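Local atomic coordinates of pumilio homolog 23 (Arabidopsis thaliana, PDB entry 5WZJ), a protein that binds RNA sequence-specifically through pumilio repeats, recognises 18S rRNA, and probably regulates translation and stability of target mRNAs. Residues 331-344 and 366-380. Sequence-based numbering, arbitrary orientation.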
loop_
_atom_site.group_PDB
_atom_site.type_symbol
_atom_site.label_atom_id
_atom_site.label_comp_id
_atom_site.label_asym_id
_atom_site.label_seq_id
_atom_site.Cartn_x
_atom_site.Cartn_y
_atom_site.Cartn_z
ATOM N N ILE A 331 16.302 2.679 -1.247
ATOM C CA ILE A 331 16.758 1.642 -2.172
ATOM C C ILE A 331 15.835 1.567 -3.384
ATOM O O ILE A 331 16.286 1.588 -4.538
ATOM C CB ILE A 331 16.843 0.284 -1.450
ATOM C CG1 ILE A 331 17.942 0.291 -0.382
ATOM C CG2 ILE A 331 17.101 -0.840 -2.458
ATOM C CD1 ILE A 331 17.890 -0.927 0.537
ATOM N N SER A 332 14.523 1.487 -3.133
ATOM C CA SER A 332 13.550 1.243 -4.198
ATOM C C SER A 332 13.557 2.340 -5.245
ATOM O O SER A 332 13.135 2.106 -6.383
ATOM C CB SER A 332 12.135 1.136 -3.619
ATOM O OG SER A 332 12.069 0.132 -2.639
ATOM N N HIS A 333 13.999 3.546 -4.882
ATOM C CA HIS A 333 13.954 4.676 -5.798
ATOM C C HIS A 333 15.334 5.129 -6.250
ATOM O O HIS A 333 15.467 6.226 -6.799
ATOM C CB HIS A 333 13.165 5.820 -5.158
ATOM C CG HIS A 333 11.721 5.487 -4.982
ATOM N ND1 HIS A 333 11.242 4.820 -3.875
ATOM C CD2 HIS A 333 10.662 5.661 -5.806
ATOM C CE1 HIS A 333 9.943 4.618 -4.013
ATOM N NE2 HIS A 333 9.567 5.115 -5.177
ATOM N N ALA A 334 16.359 4.297 -6.060
ATOM C CA ALA A 334 17.682 4.624 -6.578
ATOM C C ALA A 334 17.629 4.803 -8.095
ATOM O O ALA A 334 16.800 4.207 -8.785
ATOM C CB ALA A 334 18.690 3.538 -6.199
ATOM N N ARG A 335 18.511 5.662 -8.607
ATOM C CA ARG A 335 18.409 6.137 -9.981
ATOM C C ARG A 335 19.415 5.509 -10.941
ATOM O O ARG A 335 19.085 5.326 -12.111
ATOM C CB ARG A 335 18.568 7.664 -10.034
ATOM C CG ARG A 335 17.420 8.473 -9.408
ATOM C CD ARG A 335 16.065 7.992 -9.914
ATOM N NE ARG A 335 15.066 9.062 -9.951
ATOM C CZ ARG A 335 14.333 9.453 -8.908
ATOM N NH1 ARG A 335 14.479 8.865 -7.706
ATOM N NH2 ARG A 335 13.453 10.440 -9.061
ATOM N N ASP A 336 20.619 5.165 -10.490
ATOM C CA ASP A 336 21.667 4.768 -11.425
ATOM C C ASP A 336 22.543 3.682 -10.812
ATOM O O ASP A 336 22.410 3.314 -9.638
ATOM C CB ASP A 336 22.510 5.979 -11.866
ATOM C CG ASP A 336 23.169 6.711 -10.703
ATOM O OD1 ASP A 336 23.689 6.061 -9.772
ATOM O OD2 ASP A 336 23.183 7.958 -10.729
ATOM N N GLN A 337 23.473 3.189 -11.629
ATOM C CA GLN A 337 24.287 2.054 -11.230
ATOM C C GLN A 337 25.351 2.440 -10.216
ATOM O O GLN A 337 25.794 1.586 -9.440
ATOM C CB GLN A 337 24.907 1.416 -12.474
ATOM C CG GLN A 337 23.852 1.137 -13.546
ATOM C CD GLN A 337 24.390 0.396 -14.759
ATOM O OE1 GLN A 337 25.547 0.566 -15.145
ATOM N NE2 GLN A 337 23.543 -0.434 -15.366
ATOM N N GLU A 338 25.770 3.710 -10.188
ATOM C CA GLU A 338 26.732 4.113 -9.170
ATOM C C GLU A 338 26.111 4.016 -7.783
ATOM O O GLU A 338 26.746 3.533 -6.837
ATOM C CB GLU A 338 27.247 5.528 -9.432
ATOM C CG GLU A 338 28.303 5.969 -8.419
ATOM C CD GLU A 338 28.631 7.464 -8.469
ATOM O OE1 GLU A 338 28.280 8.142 -9.461
ATOM O OE2 GLU A 338 29.245 7.963 -7.502
ATOM N N GLN A 339 24.857 4.450 -7.651
ATOM C CA GLN A 339 24.153 4.298 -6.383
ATOM C C GLN A 339 23.970 2.828 -6.030
ATOM O O GLN A 339 24.149 2.433 -4.872
ATOM C CB GLN A 339 22.800 5.018 -6.450
ATOM C CG GLN A 339 22.940 6.542 -6.469
ATOM C CD GLN A 339 21.659 7.246 -6.848
ATOM O OE1 GLN A 339 20.711 6.629 -7.355
ATOM N NE2 GLN A 339 21.618 8.551 -6.607
ATOM N N MET A 340 23.623 2.000 -7.015
ATOM C CA MET A 340 23.497 0.572 -6.748
ATOM C C MET A 340 24.786 0.004 -6.165
ATOM O O MET A 340 24.749 -0.795 -5.223
ATOM C CB MET A 340 23.118 -0.173 -8.023
ATOM C CG MET A 340 22.893 -1.647 -7.789
ATOM S SD MET A 340 21.357 -1.923 -6.878
ATOM C CE MET A 340 21.691 -3.547 -6.184
ATOM N N GLY A 341 25.938 0.420 -6.699
ATOM C CA GLY A 341 27.206 -0.053 -6.169
ATOM C C GLY A 341 27.454 0.403 -4.745
ATOM O O GLY A 341 27.945 -0.362 -3.912
ATOM N N ILE A 342 27.111 1.653 -4.437
ATOM C CA ILE A 342 27.283 2.133 -3.068
ATOM C C ILE A 342 26.370 1.364 -2.122
ATOM O O ILE A 342 26.784 0.949 -1.033
ATOM C CB ILE A 342 27.043 3.652 -2.998
ATOM C CG1 ILE A 342 28.217 4.389 -3.642
ATOM C CG2 ILE A 342 26.855 4.099 -1.565
ATOM C CD1 ILE A 342 27.897 5.801 -4.069
ATOM N N MET A 343 25.125 1.127 -2.533
ATOM C CA MET A 343 24.215 0.394 -1.663
ATOM C C MET A 343 24.683 -1.044 -1.468
ATOM O O MET A 343 24.581 -1.591 -0.366
ATOM C CB MET A 343 22.796 0.439 -2.228
ATOM C CG MET A 343 22.198 1.856 -2.257
ATOM S SD MET A 343 20.477 1.836 -2.769
ATOM C CE MET A 343 20.600 1.081 -4.393
ATOM N N TRP A 344 25.209 -1.672 -2.519
ATOM C CA TRP A 344 25.649 -3.055 -2.376
ATOM C C TRP A 344 26.840 -3.156 -1.431
ATOM O O TRP A 344 26.894 -4.057 -0.588
ATOM C CB TRP A 344 25.985 -3.650 -3.744
ATOM C CG TRP A 344 26.243 -5.122 -3.702
ATOM C CD1 TRP A 344 25.314 -6.126 -3.697
ATOM C CD2 TRP A 344 27.519 -5.756 -3.667
ATOM N NE1 TRP A 344 25.941 -7.353 -3.656
ATOM C CE2 TRP A 344 27.296 -7.149 -3.633
ATOM C CE3 TRP A 344 28.832 -5.281 -3.653
ATOM C CZ2 TRP A 344 28.338 -8.067 -3.588
ATOM C CZ3 TRP A 344 29.860 -6.187 -3.612
ATOM C CH2 TRP A 344 29.612 -7.568 -3.579
ATOM N N LEU A 366 16.681 -4.284 -1.997
ATOM C CA LEU A 366 17.933 -4.200 -2.744
ATOM C C LEU A 366 17.948 -5.194 -3.898
ATOM O O LEU A 366 18.336 -4.850 -5.025
ATOM C CB LEU A 366 19.121 -4.432 -1.809
ATOM C CG LEU A 366 20.486 -4.102 -2.400
ATOM C CD1 LEU A 366 20.563 -2.628 -2.794
ATOM C CD2 LEU A 366 21.620 -4.465 -1.431
ATOM N N ILE A 367 17.494 -6.416 -3.646
ATOM C CA ILE A 367 17.428 -7.416 -4.707
ATOM C C ILE A 367 16.501 -6.953 -5.826
ATOM O O ILE A 367 16.828 -7.076 -7.013
ATOM C CB ILE A 367 16.988 -8.770 -4.124
ATOM C CG1 ILE A 367 18.062 -9.295 -3.159
ATOM C CG2 ILE A 367 16.719 -9.762 -5.245
ATOM C CD1 ILE A 367 17.648 -10.526 -2.401
ATOM N N ALA A 368 15.346 -6.389 -5.469
ATOM C CA ALA A 368 14.381 -5.986 -6.489
ATOM C C ALA A 368 14.919 -4.853 -7.355
ATOM O O ALA A 368 14.683 -4.826 -8.569
ATOM C CB ALA A 368 13.064 -5.569 -5.832
ATOM N N VAL A 369 15.637 -3.902 -6.753
ATOM C CA VAL A 369 16.119 -2.771 -7.534
ATOM C C VAL A 369 17.330 -3.142 -8.383
ATOM O O VAL A 369 17.572 -2.494 -9.405
ATOM C CB VAL A 369 16.427 -1.567 -6.628
ATOM C CG1 VAL A 369 17.808 -1.698 -5.998
ATOM C CG2 VAL A 369 16.311 -0.272 -7.419
ATOM N N SER A 370 18.110 -4.163 -7.995
ATOM C CA SER A 370 19.149 -4.652 -8.899
ATOM C C SER A 370 18.533 -5.094 -10.218
ATOM O O SER A 370 19.061 -4.802 -11.301
ATOM C CB SER A 370 19.923 -5.809 -8.259
ATOM O OG SER A 370 19.322 -7.052 -8.557
ATOM N N GLN A 371 17.383 -5.757 -10.137
ATOM C CA GLN A 371 16.668 -6.204 -11.322
ATOM C C GLN A 371 16.233 -5.025 -12.182
ATOM O O GLN A 371 16.361 -5.064 -13.411
ATOM C CB GLN A 371 15.471 -7.027 -10.871
ATOM C CG GLN A 371 14.810 -7.858 -11.903
ATOM C CD GLN A 371 13.732 -8.694 -11.265
ATOM O OE1 GLN A 371 12.543 -8.422 -11.428
ATOM N NE2 GLN A 371 14.142 -9.698 -10.495
ATOM N N ARG A 372 15.733 -3.958 -11.553
ATOM C CA ARG A 372 15.249 -2.816 -12.320
ATOM C C ARG A 372 16.398 -1.998 -12.888
ATOM O O ARG A 372 16.335 -1.535 -14.032
ATOM C CB ARG A 372 14.350 -1.933 -11.450
ATOM C CG ARG A 372 14.090 -0.563 -12.057
ATOM C CD ARG A 372 13.044 0.243 -11.286
ATOM N NE ARG A 372 13.554 0.855 -10.062
ATOM C CZ ARG A 372 14.302 1.953 -10.023
ATOM N NH1 ARG A 372 14.652 2.555 -11.149
ATOM N NH2 ARG A 372 14.704 2.457 -8.852
ATOM N N LEU A 373 17.449 -1.789 -12.103
ATOM C CA LEU A 373 18.581 -1.027 -12.598
ATOM C C LEU A 373 19.540 -1.868 -13.435
ATOM O O LEU A 373 20.478 -1.307 -14.015
ATOM C CB LEU A 373 19.335 -0.393 -11.433
ATOM C CG LEU A 373 18.607 0.680 -10.627
ATOM C CD1 LEU A 373 19.410 1.014 -9.388
ATOM C CD2 LEU A 373 18.420 1.915 -11.478
ATOM N N GLN A 374 19.330 -3.182 -13.502
ATOM C CA GLN A 374 20.181 -4.103 -14.258
ATOM C C GLN A 374 21.643 -3.981 -13.827
ATOM O O GLN A 374 22.548 -3.764 -14.630
ATOM C CB GLN A 374 20.023 -3.873 -15.761
ATOM C CG GLN A 374 18.623 -4.177 -16.282
ATOM C CD GLN A 374 18.342 -3.507 -17.617
ATOM O OE1 GLN A 374 19.262 -3.080 -18.316
ATOM N NE2 GLN A 374 17.064 -3.400 -17.972
ATOM N N SER A 375 21.867 -4.141 -12.524
ATOM C CA SER A 375 23.202 -3.991 -11.973
ATOM C C SER A 375 23.311 -4.823 -10.702
ATOM O O SER A 375 22.386 -4.837 -9.889
ATOM C CB SER A 375 23.502 -2.506 -11.690
ATOM O OG SER A 375 24.764 -2.342 -11.077
ATOM N N HIS A 376 24.442 -5.515 -10.536
ATOM C CA HIS A 376 24.710 -6.331 -9.349
ATOM C C HIS A 376 23.677 -7.441 -9.159
ATOM O O HIS A 376 23.488 -7.925 -8.035
ATOM C CB HIS A 376 24.771 -5.478 -8.070
ATOM C CG HIS A 376 25.889 -4.481 -8.054
ATOM N ND1 HIS A 376 25.978 -3.451 -8.967
ATOM C CD2 HIS A 376 26.965 -4.361 -7.239
ATOM C CE1 HIS A 376 27.060 -2.733 -8.711
ATOM N NE2 HIS A 376 27.674 -3.261 -7.665
ATOM N N GLU A 377 22.993 -7.843 -10.233
ATOM C CA GLU A 377 21.957 -8.867 -10.117
ATOM C C GLU A 377 22.531 -10.163 -9.556
ATOM O O GLU A 377 22.044 -10.697 -8.550
ATOM C CB GLU A 377 21.313 -9.123 -11.478
ATOM C CG GLU A 377 20.735 -7.907 -12.158
ATOM C CD GLU A 377 21.578 -7.465 -13.334
ATOM O OE1 GLU A 377 22.810 -7.308 -13.166
ATOM O OE2 GLU A 377 21.010 -7.290 -14.431
ATOM N N ASN A 378 23.574 -10.685 -10.201
ATOM C CA ASN A 378 24.165 -11.935 -9.742
ATOM C C ASN A 378 24.752 -11.775 -8.349
ATOM O O ASN A 378 24.608 -12.664 -7.500
ATOM C CB ASN A 378 25.231 -12.412 -10.733
ATOM C CG ASN A 378 25.610 -13.862 -10.523
ATOM O OD1 ASN A 378 24.783 -14.762 -10.686
ATOM N ND2 ASN A 378 26.864 -14.101 -10.164
ATOM N N LYS A 379 25.399 -10.635 -8.084
ATOM C CA LYS A 379 25.970 -10.405 -6.758
ATOM C C LYS A 379 24.893 -10.407 -5.673
ATOM O O LYS A 379 25.122 -10.902 -4.564
ATOM C CB LYS A 379 26.745 -9.083 -6.743
ATOM C CG LYS A 379 28.147 -9.169 -7.343
ATOM C CD LYS A 379 28.737 -7.770 -7.479
ATOM C CE LYS A 379 30.034 -7.765 -8.274
ATOM N NZ LYS A 379 31.189 -8.131 -7.423
ATOM N N CYS A 380 23.721 -9.831 -5.963
ATOM C CA CYS A 380 22.644 -9.824 -4.977
ATOM C C CYS A 380 22.100 -11.229 -4.732
ATOM O O CYS A 380 21.882 -11.631 -3.581
ATOM C CB CYS A 380 21.524 -8.889 -5.430
ATOM S SG CYS A 380 21.949 -7.136 -5.179
HETATM O O HOH W 1 12.621 -0.638 -7.609
#
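Lys379 CD lies over one face of the Trp344 indole, in the right-handed superhelix of pumilio repeats. This CH-pi contact is 4.0 Å from CD to the centroid of the six-membered ring, and the lysine chain crosses the indole at about a right angle. On the same side His376 CD2 comes in obliquely, 3.5 Å above the Trp344 ring plane and toward the rim. The imidazole plane is inclined 51° to the indole. Met340 C lies over one face of the imidazole, and Ser375 CB meets its edge. The third flat group is the Arg372 guanidinium. Leu373 CG lies over one face, toward the rim. Two backbone carbonyls lie at its edge, each tilted from its plane. Water 1 lies in that plane, bridging Arg372 NE and Ser332 O.

Helix segments 337-344 and 366-373 run nearly antiparallel, and helix 377-388 brings in Lys379 and Cys380. Met340 is a knob, seated among Leu366, Val369, Ser370 and Leu373. Its CG points opposite the backbone N (chi1 -177°), and a bend at chi2 brings CE within 3.7 Å of Cys380 SG. Cys380 SG also approaches Trp344 CD1 obliquely. Replacing Trp344 by an alanine would probably leave the Lys379 chain without its aromatic face and open a gap beside His376 and Cys380. Trp344 NE1 is buried without a hydrogen-bond partner. Val369 is a second knob, between Ile331, Ser332, Met340 and Met343.

At the opposite end, Arg372 closes the turn after helix 323-332. Its NH2 donates to Ser332 O at 2.9 Å, from above the carbonyl plane. The same NH2 reaches Ala334 O at 2.7 Å, within the carbonyl plane, with an N-H...O angle of 155°.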